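Long-range contacts in cell wall surface anchor family protein (Streptococcus pneumoniae, PDB 4OQ1), which acts as an ancillary pilin of the pneumococcal pilus and probably anchors the pilus fibre to the cell wall: residues 260-265 against 348-353; 56-61 against 81-86; 169-174 against 217-222; 32-37 against 96-101. The protein carries 3 engineered substitutions. All coordinates share one frame; numbering follows the deposited sequence.

Contact 1: residues 260-265 against 348-353; sequences VDFMKV and LVTVVK
Phe262 and Thr350 stand side by side in a parallel strand pair, pointing the same way, with ring atom CD1 of Phe262 3.8 Å from CB of Thr350. Four backbone hydrogen bonds hold the register, from Thr350 N to Asp261 O at one end to Val265 N on Val352 O at the other; Val352 N reaches Met263 O at 2.7 Å and 172°. The tight part is the face that carries Phe262, Lys264 and Val352. There CG2 of Val352 approaches Phe262 CD1 at 4.0 Å, and the Lys264 chain, bent at its second and fourth torsions (73° and 79°), brings its CD to 3.5 Å from Val352 O. Lys264 NZ is covalently joined to CG of Asn354, the isopeptide cross-link between first and last strands characteristic of CnaB domains.

On the other face CG2 of buried Val265 packs 3.6 Å from CG1 of Val351, but Val351 and Lys353 are themselves exposed. Met263 touches Val349 through CB, at 3.7 Å from CG1, while its extended chain leads away. Past the Thr350-Asp261 end of the ladder, a water accepts from Asp261 N at 2.8 Å and gives only a weak bond to Leu348 O.

Strand 307-310 flanks 260-266 on the side opposite 350-354, and Arg309 pairs there with Asp261. Strand 336-340 packs on the face of Phe262 and Val352, with Phe338 edge-to-face with Phe262 and Val336 against Val352.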
loop_
_atom_site.group_PDB
_atom_site.type_symbol
_atom_site.label_atom_id
_atom_site.label_comp_id
_atom_site.label_asym_id
_atom_site.label_seq_id
_atom_site.Cartn_x
_atom_site.Cartn_y
_atom_site.Cartn_z
ATOM N N VAL A 260 13.818 31.982 -13.335
ATOM C CA VAL A 260 14.900 32.276 -14.274
ATOM C C VAL A 260 14.301 33.030 -15.442
ATOM O O VAL A 260 13.269 32.673 -15.969
ATOM C CB VAL A 260 15.656 31.046 -14.797
ATOM C CG1 VAL A 260 16.854 31.450 -15.666
ATOM C CG2 VAL A 260 16.138 30.217 -13.650
ATOM N N ASP A 261 14.979 34.093 -15.817
ATOM C CA ASP A 261 14.580 34.933 -16.969
ATOM C C ASP A 261 15.506 34.598 -18.069
ATOM O O ASP A 261 16.702 34.561 -17.869
ATOM C CB ASP A 261 14.814 36.378 -16.628
ATOM C CG ASP A 261 13.727 36.935 -15.744
ATOM O OD1 ASP A 261 12.515 36.725 -16.033
ATOM O OD2 ASP A 261 14.100 37.575 -14.733
ATOM N N PHE A 262 14.943 34.412 -19.231
ATOM C CA PHE A 262 15.711 34.164 -20.421
ATOM C C PHE A 262 15.471 35.243 -21.525
ATOM O O PHE A 262 14.388 35.863 -21.644
ATOM C CB PHE A 262 15.375 32.776 -21.023
ATOM C CG PHE A 262 15.670 31.618 -20.110
ATOM C CD1 PHE A 262 16.952 31.043 -20.126
ATOM C CD2 PHE A 262 14.676 31.071 -19.419
ATOM C CE1 PHE A 262 17.255 30.011 -19.317
ATOM C CE2 PHE A 262 14.964 29.987 -18.587
ATOM C CZ PHE A 262 16.273 29.486 -18.531
ATOM N N MET A 263 16.472 35.338 -22.395
ATOM C CA MET A 263 16.341 36.108 -23.670
ATOM C C MET A 263 17.033 35.404 -24.851
ATOM O O MET A 263 18.264 35.060 -24.801
ATOM C CB MET A 263 16.914 37.520 -23.518
ATOM C CG MET A 263 16.493 38.393 -24.688
ATOM S SD MET A 263 17.355 39.982 -24.747
ATOM C CE MET A 263 17.107 40.345 -26.456
ATOM N N LYS A 264 16.238 35.142 -25.884
ATOM C CA LYS A 264 16.701 34.443 -27.071
ATOM C C LYS A 264 17.165 35.449 -28.108
ATOM O O LYS A 264 16.390 36.284 -28.575
ATOM C CB LYS A 264 15.587 33.566 -27.647
ATOM C CG LYS A 264 16.010 32.734 -28.846
ATOM C CD LYS A 264 16.913 31.584 -28.430
ATOM C CE LYS A 264 17.304 30.729 -29.624
ATOM N NZ LYS A 264 18.403 31.349 -30.416
ATOM N N VAL A 265 18.441 35.366 -28.458
ATOM C CA VAL A 265 19.044 36.313 -29.379
ATOM C C VAL A 265 19.814 35.648 -30.458
ATOM O O VAL A 265 20.103 34.470 -30.390
ATOM C CB VAL A 265 20.031 37.305 -28.760
ATOM C CG1 VAL A 265 19.404 38.075 -27.635
ATOM C CG2 VAL A 265 21.274 36.616 -28.255
ATOM N N LEU A 348 21.628 38.764 -14.729
ATOM C CA LEU A 348 20.243 39.195 -14.527
ATOM C C LEU A 348 19.232 38.507 -15.486
ATOM O O LEU A 348 18.091 38.220 -15.126
ATOM C CB LEU A 348 20.169 40.708 -14.702
ATOM C CG LEU A 348 18.955 41.473 -14.212
ATOM C CD1 LEU A 348 18.580 41.098 -12.784
ATOM C CD2 LEU A 348 19.314 42.957 -14.286
ATOM N N VAL A 349 19.632 38.282 -16.727
ATOM C CA VAL A 349 18.786 37.555 -17.680
ATOM C C VAL A 349 19.734 36.632 -18.400
ATOM O O VAL A 349 20.798 37.080 -18.850
ATOM C CB VAL A 349 18.210 38.542 -18.752
ATOM C CG1 VAL A 349 17.520 37.810 -19.893
ATOM C CG2 VAL A 349 17.274 39.547 -18.097
ATOM N N THR A 350 19.357 35.370 -18.575
ATOM C CA THR A 350 20.252 34.425 -19.204
ATOM C C THR A 350 20.019 34.539 -20.674
ATOM O O THR A 350 18.890 34.330 -21.173
ATOM C CB THR A 350 19.965 32.957 -18.787
ATOM O OG1 THR A 350 20.201 32.836 -17.398
ATOM C CG2 THR A 350 20.861 31.952 -19.550
ATOM N N VAL A 351 21.120 34.778 -21.382
ATOM C CA VAL A 351 21.021 34.973 -22.824
ATOM C C VAL A 351 21.253 33.667 -23.515
ATOM O O VAL A 351 22.263 32.986 -23.267
ATOM C CB VAL A 351 22.038 36.058 -23.280
ATOM C CG1 VAL A 351 22.138 36.141 -24.794
ATOM C CG2 VAL A 351 21.618 37.428 -22.690
ATOM N N VAL A 352 20.335 33.318 -24.406
ATOM C CA VAL A 352 20.478 32.125 -25.213
ATOM C C VAL A 352 20.742 32.475 -26.673
ATOM O O VAL A 352 19.881 33.042 -27.312
ATOM C CB VAL A 352 19.222 31.259 -25.105
ATOM C CG1 VAL A 352 19.409 29.926 -25.876
ATOM C CG2 VAL A 352 18.887 31.031 -23.638
ATOM N N LYS A 353 21.883 32.042 -27.203
ATOM C CA LYS A 353 22.315 32.412 -28.509
ATOM C C LYS A 353 21.884 31.406 -29.600
ATOM O O LYS A 353 21.969 30.211 -29.430
ATOM C CB LYS A 353 23.840 32.511 -28.526
ATOM C CG LYS A 353 24.399 33.490 -27.493
ATOM C CD LYS A 353 25.629 34.232 -27.943
ATOM C CE LYS A 353 26.854 33.852 -27.165
ATOM N NZ LYS A 353 26.841 34.634 -25.880
HETATM O O HOH W 1 17.013 35.055 -14.200
#

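Contact 2: residues 56-61 against 81-86; sequences KLDDSY and LSSFKK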
loop_
_atom_site.group_PDB
_atom_site.type_symbol
_atom_site.label_atom_id
_atom_site.label_comp_id
_atom_site.label_asym_id
_atom_site.label_seq_id
_atom_site.Cartn_x
_atom_site.Cartn_y
_atom_site.Cartn_z
ATOM N N LYS A 56 -17.022 -33.956 19.678
ATOM C CA LYS A 56 -18.324 -34.203 20.344
ATOM C C LYS A 56 -18.063 -34.667 21.765
ATOM O O LYS A 56 -17.312 -35.647 21.993
ATOM C CB LYS A 56 -19.101 -35.279 19.557
ATOM C CG LYS A 56 -20.517 -35.607 20.120
ATOM C CD LYS A 56 -21.222 -36.780 19.361
ATOM C CE LYS A 56 -22.675 -36.917 19.787
ATOM N NZ LYS A 56 -22.894 -37.056 21.251
ATOM N N LEU A 57 -18.567 -33.903 22.720
ATOM C CA LEU A 57 -18.244 -34.113 24.117
ATOM C C LEU A 57 -19.100 -35.250 24.700
ATOM O O LEU A 57 -20.168 -35.451 24.262
ATOM C CB LEU A 57 -18.408 -32.826 24.976
ATOM C CG LEU A 57 -17.803 -31.479 24.594
ATOM C CD1 LEU A 57 -17.964 -30.346 25.657
ATOM C CD2 LEU A 57 -16.360 -31.622 24.343
ATOM N N ASP A 58 -18.537 -36.009 25.652
ATOM C CA ASP A 58 -19.242 -37.063 26.382
ATOM C C ASP A 58 -20.190 -36.476 27.398
ATOM O O ASP A 58 -20.153 -35.321 27.688
ATOM C CB ASP A 58 -18.244 -37.984 27.085
ATOM C CG ASP A 58 -17.430 -37.291 28.202
ATOM O OD1 ASP A 58 -17.989 -36.654 29.098
ATOM O OD2 ASP A 58 -16.180 -37.391 28.231
ATOM N N ASP A 59 -20.992 -37.311 28.013
ATOM C CA ASP A 59 -22.012 -36.848 28.951
ATOM C C ASP A 59 -21.533 -36.259 30.241
ATOM O O ASP A 59 -22.270 -35.604 30.935
ATOM C CB ASP A 59 -22.928 -37.994 29.267
ATOM C CG ASP A 59 -23.599 -38.508 28.049
ATOM O OD1 ASP A 59 -23.876 -37.689 27.127
ATOM O OD2 ASP A 59 -23.802 -39.728 28.035
ATOM N N SER A 60 -20.292 -36.459 30.603
ATOM C CA SER A 60 -19.817 -35.684 31.766
ATOM C C SER A 60 -19.790 -34.152 31.554
ATOM O O SER A 60 -19.495 -33.391 32.519
ATOM C CB SER A 60 -18.437 -36.140 32.163
ATOM O OG SER A 60 -17.513 -35.717 31.190
ATOM N N TYR A 61 -20.120 -33.684 30.331
ATOM C CA TYR A 61 -20.130 -32.237 30.060
ATOM C C TYR A 61 -21.501 -31.702 29.875
ATOM O O TYR A 61 -22.340 -32.303 29.250
ATOM C CB TYR A 61 -19.269 -31.920 28.842
ATOM C CG TYR A 61 -17.773 -32.170 29.115
ATOM C CD1 TYR A 61 -16.918 -31.112 29.359
ATOM C CD2 TYR A 61 -17.214 -33.434 29.004
ATOM C CE1 TYR A 61 -15.537 -31.310 29.573
ATOM C CE2 TYR A 61 -15.849 -33.655 29.272
ATOM C CZ TYR A 61 -15.022 -32.591 29.540
ATOM O OH TYR A 61 -13.642 -32.714 29.768
ATOM N N LEU A 81 -8.639 -33.869 25.165
ATOM C CA LEU A 81 -9.616 -34.087 24.136
ATOM C C LEU A 81 -9.795 -35.546 23.871
ATOM O O LEU A 81 -10.651 -35.895 23.053
ATOM C CB LEU A 81 -9.151 -33.438 22.816
ATOM C CG LEU A 81 -8.787 -31.985 23.004
ATOM C CD1 LEU A 81 -8.168 -31.482 21.715
ATOM C CD2 LEU A 81 -10.012 -31.150 23.414
ATOM N N SER A 82 -8.945 -36.384 24.507
ATOM C CA SER A 82 -8.790 -37.773 24.070
ATOM C C SER A 82 -10.050 -38.580 24.323
ATOM O O SER A 82 -10.295 -39.573 23.657
ATOM C CB SER A 82 -7.513 -38.409 24.669
ATOM O OG SER A 82 -7.463 -38.196 26.077
ATOM N N SER A 83 -10.901 -38.117 25.224
ATOM C CA SER A 83 -12.119 -38.852 25.414
ATOM C C SER A 83 -13.198 -38.487 24.381
ATOM O O SER A 83 -14.237 -39.093 24.417
ATOM C CB SER A 83 -12.652 -38.687 26.836
ATOM O OG SER A 83 -13.229 -37.429 27.035
ATOM N N PHE A 84 -13.004 -37.474 23.523
ATOM C CA PHE A 84 -14.113 -36.937 22.735
ATOM C C PHE A 84 -14.028 -37.591 21.386
ATOM O O PHE A 84 -12.985 -38.066 21.005
ATOM C CB PHE A 84 -14.031 -35.399 22.552
ATOM C CG PHE A 84 -13.912 -34.632 23.837
ATOM C CD1 PHE A 84 -14.514 -35.095 24.972
ATOM C CD2 PHE A 84 -13.260 -33.450 23.861
ATOM C CE1 PHE A 84 -14.364 -34.408 26.156
ATOM C CE2 PHE A 84 -13.153 -32.706 25.060
ATOM C CZ PHE A 84 -13.651 -33.250 26.192
ATOM N N LYS A 85 -15.143 -37.582 20.670
ATOM C CA LYS A 85 -15.218 -38.094 19.336
ATOM C C LYS A 85 -14.923 -36.921 18.390
ATOM O O LYS A 85 -15.674 -35.965 18.372
ATOM C CB LYS A 85 -16.620 -38.665 19.044
ATOM C CG LYS A 85 -16.863 -39.115 17.604
ATOM C CD LYS A 85 -18.358 -39.261 17.182
ATOM C CE LYS A 85 -18.478 -40.112 15.887
ATOM N NZ LYS A 85 -19.872 -40.326 15.389
ATOM N N LYS A 86 -13.834 -37.031 17.628
ATOM C CA LYS A 86 -13.455 -36.030 16.673
ATOM C C LYS A 86 -14.229 -36.260 15.426
ATOM O O LYS A 86 -14.211 -37.371 14.872
ATOM C CB LYS A 86 -11.976 -36.122 16.363
ATOM C CG LYS A 86 -11.470 -35.005 15.468
ATOM C CD LYS A 86 -11.417 -33.639 16.171
ATOM C CE LYS A 86 -11.183 -32.524 15.149
ATOM N NZ LYS A 86 -9.980 -32.805 14.290
#
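Phe84 meets Leu57 and Tyr61 from two directions. Over one ring face sits CD2 of Leu57, 3.5 Å from the Phe84 centroid and 12° off the normal, a centred CH-pi contact. At the ring edge, CE1 of Phe84 comes to 3.5 Å from CE2 of Tyr61; the planes stand at 84°, giving an offset edge-to-face pair in which Phe84 presents its edge to the Tyr61 face. CG of Phe84 is anti to its carbonyl carbon (chi1 -54°), which turns the ring to both partners.

Phe84 is positioned by the backbone pairing beside it. Lys56 and Lys85 form an antiparallel hydrogen-bonded pair: Lys56 N donates to Lys85 O at 2.7 Å, and Lys85 N returns a longer bond to Lys56 O at 3.2 Å. CB of Phe84 rests 3.3 Å from that same Lys56 O. Type I turns, Asp58 to Tyr61 and Leu81 to Phe84, deliver the two rings.

Farther out, Trp55 touches Phe84, and Ile69 of helix 66-73 touches both Leu57 and Tyr61, tying the helical excursion back to the sheet of the N-terminal domain. Asp58 OD2 approaches Ser83 OG at 3.2 Å, but the hydroxyl proton has a competing acceptor. The side-chain contact is therefore mainly apolar and aromatic, with its firmly defined hydrogen bonds supplied by the backbone.

Contact 3: residues 169-174 against 217-222; sequences KLVSVA and NYRFKE
Arg219 runs across Val171 and Val173, and each part of its chain meets a valine methyl. CB lies 3.6 Å from CG2 of Val171, the branch set between backbone N and carbonyl carbon. CG and CD follow the same methyl more loosely, each at 4.1 Å from Val171 CG2. CG is anti to the backbone N (chi1 -178°), and the chain then bends at its third torsion (-77°), laying the guanidinium flat against Val173. There CG2 of Val173 stands over the centre of the guanidinium face, 3.8 Å from CZ. The nitrogens face charged and polar partners: NE forms a salt bridge with Asp237, NH2 another with Asp176, and NH1 a hydrogen bond to Ser178, so the group is held on several sides while a methyl packs on its face.

The pairing is an antiparallel ladder within the first prealbumin-like domain, a CnaB-type beta fold in which strand 167-174 lies beside 216-224. Lys169 and Lys221 exchange two backbone bonds, as do Val171 and Arg219, and Val173 N donates to Asn217 O.

On the opposite face, Leu170 sends CD1 over the centre of the Phe220 ring, 3.9 Å from the centroid and 9° off the normal. The same methyl approaches CB of Tyr218 at 4.1 Å, and Leu153 of strand 150-157 touches Phe220 from beyond the sheet. Past the last ladder bond a water spans the strands, donating to Val173 O at 3.0 Å and accepting from Asn217 N at 2.9 Å.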
loop_
_atom_site.group_PDB
_atom_site.type_symbol
_atom_site.label_atom_id
_atom_site.label_comp_id
_atom_site.label_asym_id
_atom_site.label_seq_id
_atom_site.Cartn_x
_atom_site.Cartn_y
_atom_site.Cartn_z
ATOM N N LYS A 169 5.706 1.767 -2.145
ATOM C CA LYS A 169 5.375 0.360 -2.312
ATOM C C LYS A 169 6.143 -0.421 -1.290
ATOM O O LYS A 169 7.234 -0.040 -0.797
ATOM C CB LYS A 169 5.709 -0.143 -3.739
ATOM C CG LYS A 169 4.786 0.394 -4.801
ATOM C CD LYS A 169 5.150 -0.182 -6.170
ATOM C CE LYS A 169 4.515 0.489 -7.376
ATOM N NZ LYS A 169 3.021 0.537 -7.369
ATOM N N LEU A 170 5.519 -1.505 -0.849
ATOM C CA LEU A 170 6.063 -2.417 0.124
ATOM C C LEU A 170 6.518 -3.720 -0.551
ATOM O O LEU A 170 5.763 -4.371 -1.196
ATOM C CB LEU A 170 4.980 -2.719 1.077
ATOM C CG LEU A 170 5.264 -3.702 2.192
ATOM C CD1 LEU A 170 6.352 -3.116 3.080
ATOM C CD2 LEU A 170 3.962 -3.920 2.999
ATOM N N VAL A 171 7.768 -4.081 -0.350
ATOM C CA VAL A 171 8.356 -5.261 -0.854
ATOM C C VAL A 171 9.061 -6.034 0.303
ATOM O O VAL A 171 9.455 -5.457 1.311
ATOM C CB VAL A 171 9.426 -4.981 -1.927
ATOM C CG1 VAL A 171 8.820 -4.165 -3.044
ATOM C CG2 VAL A 171 10.682 -4.329 -1.329
ATOM N N SER A 172 9.070 -7.351 0.209
ATOM C CA SER A 172 9.766 -8.193 1.180
ATOM C C SER A 172 11.167 -8.306 0.613
ATOM O O SER A 172 11.388 -8.098 -0.567
ATOM C CB SER A 172 9.133 -9.589 1.288
ATOM O OG SER A 172 9.094 -10.214 0.014
ATOM N N VAL A 173 12.066 -8.679 1.482
ATOM C CA VAL A 173 13.467 -8.743 1.223
ATOM C C VAL A 173 14.022 -10.131 1.589
ATOM O O VAL A 173 13.814 -10.613 2.702
ATOM C CB VAL A 173 14.194 -7.742 2.106
ATOM C CG1 VAL A 173 15.719 -7.962 2.018
ATOM C CG2 VAL A 173 13.832 -6.350 1.721
ATOM N N ALA A 174 14.763 -10.741 0.668
ATOM C CA ALA A 174 15.419 -11.988 0.966
ATOM C C ALA A 174 16.892 -11.842 0.634
ATOM O O ALA A 174 17.223 -11.562 -0.499
ATOM C CB ALA A 174 14.782 -13.136 0.171
ATOM N N ASN A 217 11.831 -9.539 6.808
ATOM C CA ASN A 217 12.515 -8.305 6.398
ATOM C C ASN A 217 11.737 -7.674 5.257
ATOM O O ASN A 217 11.292 -8.368 4.329
ATOM C CB ASN A 217 13.915 -8.596 5.927
ATOM C CG ASN A 217 14.796 -9.069 7.058
ATOM O OD1 ASN A 217 14.944 -8.373 8.034
ATOM N ND2 ASN A 217 15.328 -10.291 6.949
ATOM N N TYR A 218 11.509 -6.357 5.425
ATOM C CA TYR A 218 10.685 -5.600 4.462
ATOM C C TYR A 218 11.410 -4.288 4.099
ATOM O O TYR A 218 12.290 -3.850 4.800
ATOM C CB TYR A 218 9.252 -5.285 5.031
ATOM C CG TYR A 218 8.448 -6.533 5.225
ATOM C CD1 TYR A 218 8.500 -7.200 6.448
ATOM C CD2 TYR A 218 7.725 -7.096 4.187
ATOM C CE1 TYR A 218 7.819 -8.364 6.637
ATOM C CE2 TYR A 218 7.055 -8.311 4.334
ATOM C CZ TYR A 218 7.083 -8.937 5.591
ATOM O OH TYR A 218 6.353 -10.115 5.791
ATOM N N ARG A 219 10.897 -3.653 3.043
ATOM C CA ARG A 219 11.408 -2.374 2.552
ATOM C C ARG A 219 10.218 -1.561 2.016
ATOM O O ARG A 219 9.409 -2.080 1.220
ATOM C CB ARG A 219 12.332 -2.751 1.470
ATOM C CG ARG A 219 13.089 -1.704 0.758
ATOM C CD ARG A 219 14.166 -2.515 0.004
ATOM N NE ARG A 219 15.310 -2.996 0.778
ATOM C CZ ARG A 219 16.238 -3.824 0.274
ATOM N NH1 ARG A 219 16.097 -4.337 -0.917
ATOM N NH2 ARG A 219 17.262 -4.237 0.975
ATOM N N PHE A 220 10.121 -0.309 2.495
ATOM C CA PHE A 220 9.190 0.647 1.959
ATOM C C PHE A 220 9.938 1.533 0.911
ATOM O O PHE A 220 10.930 2.165 1.256
ATOM C CB PHE A 220 8.605 1.516 3.065
ATOM C CG PHE A 220 7.576 0.882 3.874
ATOM C CD1 PHE A 220 6.239 1.123 3.622
ATOM C CD2 PHE A 220 7.910 0.172 5.033
ATOM C CE1 PHE A 220 5.256 0.561 4.430
ATOM C CE2 PHE A 220 6.915 -0.362 5.852
ATOM C CZ PHE A 220 5.600 -0.176 5.535
ATOM N N LYS A 221 9.500 1.496 -0.357
ATOM C CA LYS A 221 10.110 2.253 -1.413
ATOM C C LYS A 221 9.325 3.432 -1.800
ATOM O O LYS A 221 8.144 3.319 -2.083
ATOM C CB LYS A 221 10.313 1.383 -2.667
ATOM C CG LYS A 221 10.841 0.012 -2.409
ATOM C CD LYS A 221 10.954 -0.752 -3.722
ATOM C CE LYS A 221 11.983 -0.212 -4.688
ATOM N NZ LYS A 221 13.322 -0.498 -4.111
ATOM N N GLU A 222 9.960 4.606 -1.791
ATOM C CA GLU A 222 9.214 5.873 -2.021
ATOM C C GLU A 222 9.005 6.165 -3.517
ATOM O O GLU A 222 9.660 7.038 -4.094
ATOM C CB GLU A 222 9.911 7.045 -1.347
ATOM C CG GLU A 222 9.099 8.295 -1.380
ATOM C CD GLU A 222 9.627 9.395 -0.443
ATOM O OE1 GLU A 222 10.529 9.143 0.345
ATOM O OE2 GLU A 222 9.144 10.537 -0.598
HETATM O O HOH W 2 12.269 -11.730 4.969
#

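Contact 4: residues 32-37 against 96-101; sequences LQLENY and NQIEVS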
loop_
_atom_site.group_PDB
_atom_site.type_symbol
_atom_site.label_atom_id
_atom_site.label_comp_id
_atom_site.label_asym_id
_atom_site.label_seq_id
_atom_site.Cartn_x
_atom_site.Cartn_y
_atom_site.Cartn_z
ATOM N N LEU A 32 -23.327 -19.845 11.290
ATOM C CA LEU A 32 -22.229 -19.087 11.884
ATOM C C LEU A 32 -22.116 -17.730 11.178
ATOM O O LEU A 32 -21.986 -17.628 9.981
ATOM C CB LEU A 32 -20.898 -19.847 11.738
ATOM C CG LEU A 32 -20.847 -21.158 12.536
ATOM C CD1 LEU A 32 -19.673 -22.015 12.215
ATOM C CD2 LEU A 32 -20.852 -20.854 14.026
ATOM N N GLN A 33 -22.190 -16.660 11.944
ATOM C CA GLN A 33 -21.970 -15.339 11.412
ATOM C C GLN A 33 -20.575 -14.920 11.904
ATOM O O GLN A 33 -20.191 -15.197 13.040
ATOM C CB GLN A 33 -23.116 -14.438 11.886
ATOM C CG GLN A 33 -24.447 -14.753 11.234
ATOM C CD GLN A 33 -25.673 -14.218 11.971
ATOM O OE1 GLN A 33 -25.573 -13.552 13.006
ATOM N NE2 GLN A 33 -26.845 -14.459 11.402
ATOM N N LEU A 34 -19.789 -14.283 11.040
ATOM C CA LEU A 34 -18.408 -13.956 11.352
ATOM C C LEU A 34 -18.138 -12.444 11.308
ATOM O O LEU A 34 -18.853 -11.689 10.595
ATOM C CB LEU A 34 -17.483 -14.598 10.353
ATOM C CG LEU A 34 -17.642 -16.086 10.101
ATOM C CD1 LEU A 34 -16.576 -16.487 9.130
ATOM C CD2 LEU A 34 -17.568 -16.940 11.378
ATOM N N GLU A 35 -17.059 -12.055 11.953
ATOM C CA GLU A 35 -16.517 -10.703 11.832
ATOM C C GLU A 35 -15.964 -10.538 10.385
ATOM O O GLU A 35 -15.242 -11.400 9.853
ATOM C CB GLU A 35 -15.415 -10.489 12.843
ATOM C CG GLU A 35 -15.780 -10.697 14.351
ATOM C CD GLU A 35 -14.564 -10.721 15.276
ATOM O OE1 GLU A 35 -13.461 -10.252 14.957
ATOM O OE2 GLU A 35 -14.661 -11.168 16.441
ATOM N N ASN A 36 -16.313 -9.413 9.750
ATOM C CA ASN A 36 -15.681 -9.004 8.497
ATOM C C ASN A 36 -15.996 -10.093 7.495
ATOM O O ASN A 36 -15.153 -10.424 6.663
ATOM C CB ASN A 36 -14.156 -8.832 8.685
ATOM C CG ASN A 36 -13.494 -7.920 7.604
ATOM O OD1 ASN A 36 -14.149 -7.115 7.026
ATOM N ND2 ASN A 36 -12.205 -8.107 7.345
ATOM N N TYR A 37 -17.229 -10.628 7.581
ATOM C CA TYR A 37 -17.638 -11.794 6.851
ATOM C C TYR A 37 -17.365 -11.664 5.344
ATOM O O TYR A 37 -16.748 -12.519 4.801
ATOM C CB TYR A 37 -19.126 -12.150 7.046
ATOM C CG TYR A 37 -19.555 -13.396 6.282
ATOM C CD1 TYR A 37 -19.276 -14.706 6.790
ATOM C CD2 TYR A 37 -20.174 -13.307 5.035
ATOM C CE1 TYR A 37 -19.655 -15.834 6.098
ATOM C CE2 TYR A 37 -20.520 -14.447 4.328
ATOM C CZ TYR A 37 -20.289 -15.696 4.843
ATOM O OH TYR A 37 -20.652 -16.847 4.132
ATOM N N ASN A 96 -24.289 -13.786 3.532
ATOM C CA ASN A 96 -23.871 -13.055 4.727
ATOM C C ASN A 96 -23.560 -13.987 5.935
ATOM O O ASN A 96 -23.254 -13.468 7.012
ATOM C CB ASN A 96 -24.940 -12.035 5.134
ATOM C CG ASN A 96 -24.414 -10.976 6.093
ATOM O OD1 ASN A 96 -23.244 -10.652 6.090
ATOM N ND2 ASN A 96 -25.270 -10.476 6.947
ATOM N N GLN A 97 -23.607 -15.301 5.708
ATOM C CA GLN A 97 -23.400 -16.325 6.798
ATOM C C GLN A 97 -23.076 -17.741 6.289
ATOM O O GLN A 97 -23.231 -18.091 5.109
ATOM C CB GLN A 97 -24.613 -16.297 7.743
ATOM C CG GLN A 97 -25.900 -16.889 7.194
ATOM C CD GLN A 97 -27.169 -16.477 7.948
ATOM O OE1 GLN A 97 -27.173 -15.563 8.767
ATOM N NE2 GLN A 97 -28.279 -17.154 7.643
ATOM N N ILE A 98 -22.565 -18.579 7.194
ATOM C CA ILE A 98 -22.158 -19.943 6.900
ATOM C C ILE A 98 -23.289 -20.784 7.393
ATOM O O ILE A 98 -23.952 -20.437 8.406
ATOM C CB ILE A 98 -20.856 -20.390 7.664
ATOM C CG1 ILE A 98 -19.630 -19.736 7.116
ATOM C CG2 ILE A 98 -20.612 -21.888 7.629
ATOM C CD1 ILE A 98 -18.616 -19.475 8.201
ATOM N N GLU A 99 -23.547 -21.862 6.678
ATOM C CA GLU A 99 -24.365 -23.007 7.173
ATOM C C GLU A 99 -23.536 -24.267 7.280
ATOM O O GLU A 99 -22.717 -24.579 6.409
ATOM C CB GLU A 99 -25.595 -23.352 6.325
ATOM C CG GLU A 99 -26.745 -22.388 6.472
ATOM C CD GLU A 99 -27.861 -22.687 5.468
ATOM O OE1 GLU A 99 -27.765 -23.659 4.660
ATOM O OE2 GLU A 99 -28.839 -21.939 5.484
ATOM N N VAL A 100 -23.723 -24.969 8.403
ATOM C CA VAL A 100 -23.043 -26.223 8.675
ATOM C C VAL A 100 -24.164 -27.241 8.762
ATOM O O VAL A 100 -25.122 -27.022 9.507
ATOM C CB VAL A 100 -22.203 -26.202 9.987
ATOM C CG1 VAL A 100 -21.380 -27.441 10.029
ATOM C CG2 VAL A 100 -21.339 -24.910 9.981
ATOM N N SER A 101 -24.001 -28.302 7.971
ATOM C CA SER A 101 -25.133 -29.209 7.632
ATOM C C SER A 101 -25.107 -30.571 8.272
ATOM O O SER A 101 -24.017 -31.141 8.438
ATOM C CB SER A 101 -25.211 -29.398 6.089
ATOM O OG SER A 101 -25.770 -28.213 5.534
HETATM O O HOH W 3 -21.841 -13.428 9.004
#
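NE2 of Gln33 donates to OE1 of Gln97 at 2.9 Å and 163°, between side chains that run alongside each other with their amide planes only 22° apart. This bond lies beside an antiparallel pairing in the mixed beta sheet of the N-terminal domain, where strand 28-33 neighbours 98-103. Leu32 and Ile98 are the hydrogen-bonded pair and exchange two backbone bonds, Ile98 N to Leu32 O and Leu32 N to Ile98 O, both 3.0 Å.

On the face of Leu32 and Ile98 the side chains meet through apolar groups. CD1 of Leu32 touches CG2 of Val100 at 4.0 Å, and CD1 of Leu34 meets CD1 of Ile98 at 3.7 Å, with Phe93 and Met91 of strand 85-93 also against Ile98.

A type II turn from Leu34 to Tyr37 then leads into helix 37-42 and brings an aromatic ring back against residues 96-98. With CG anti to the backbone N (chi1 -179°), Tyr37 lays one face against the peptide joining Asn96 to Gln97, CE2 standing 3.5 Å from Asn96 C, while CE1 at the ring edge meets Ile98 CG1 at 4.0 Å. Its hydroxyl OH is hydrogen-bonded to the carbonyl oxygen of Leu94.

Overall arrangement
The four contacts follow the long axis of an extended chain, and none touches another. Contacts 2 and 4 share the N-terminal sheet, where strands 85-93 and 98-103 are neighbours; their centres are 25 Å apart and their nearest atoms about 12 Å, and contact 2 falls within the sequence that contact 4 spans. Contact 3 belongs to the first prealbumin-like domain, its centre 35 Å from that of contact 4, and contact 1 to the second, 45 Å from contact 3 between centres. Contacts 1 and 2 lie on opposite sides of the chain's centre, with centres 91 Å apart. Each contact thus joins strands or loops within its own domain, in keeping with an elongated pilin.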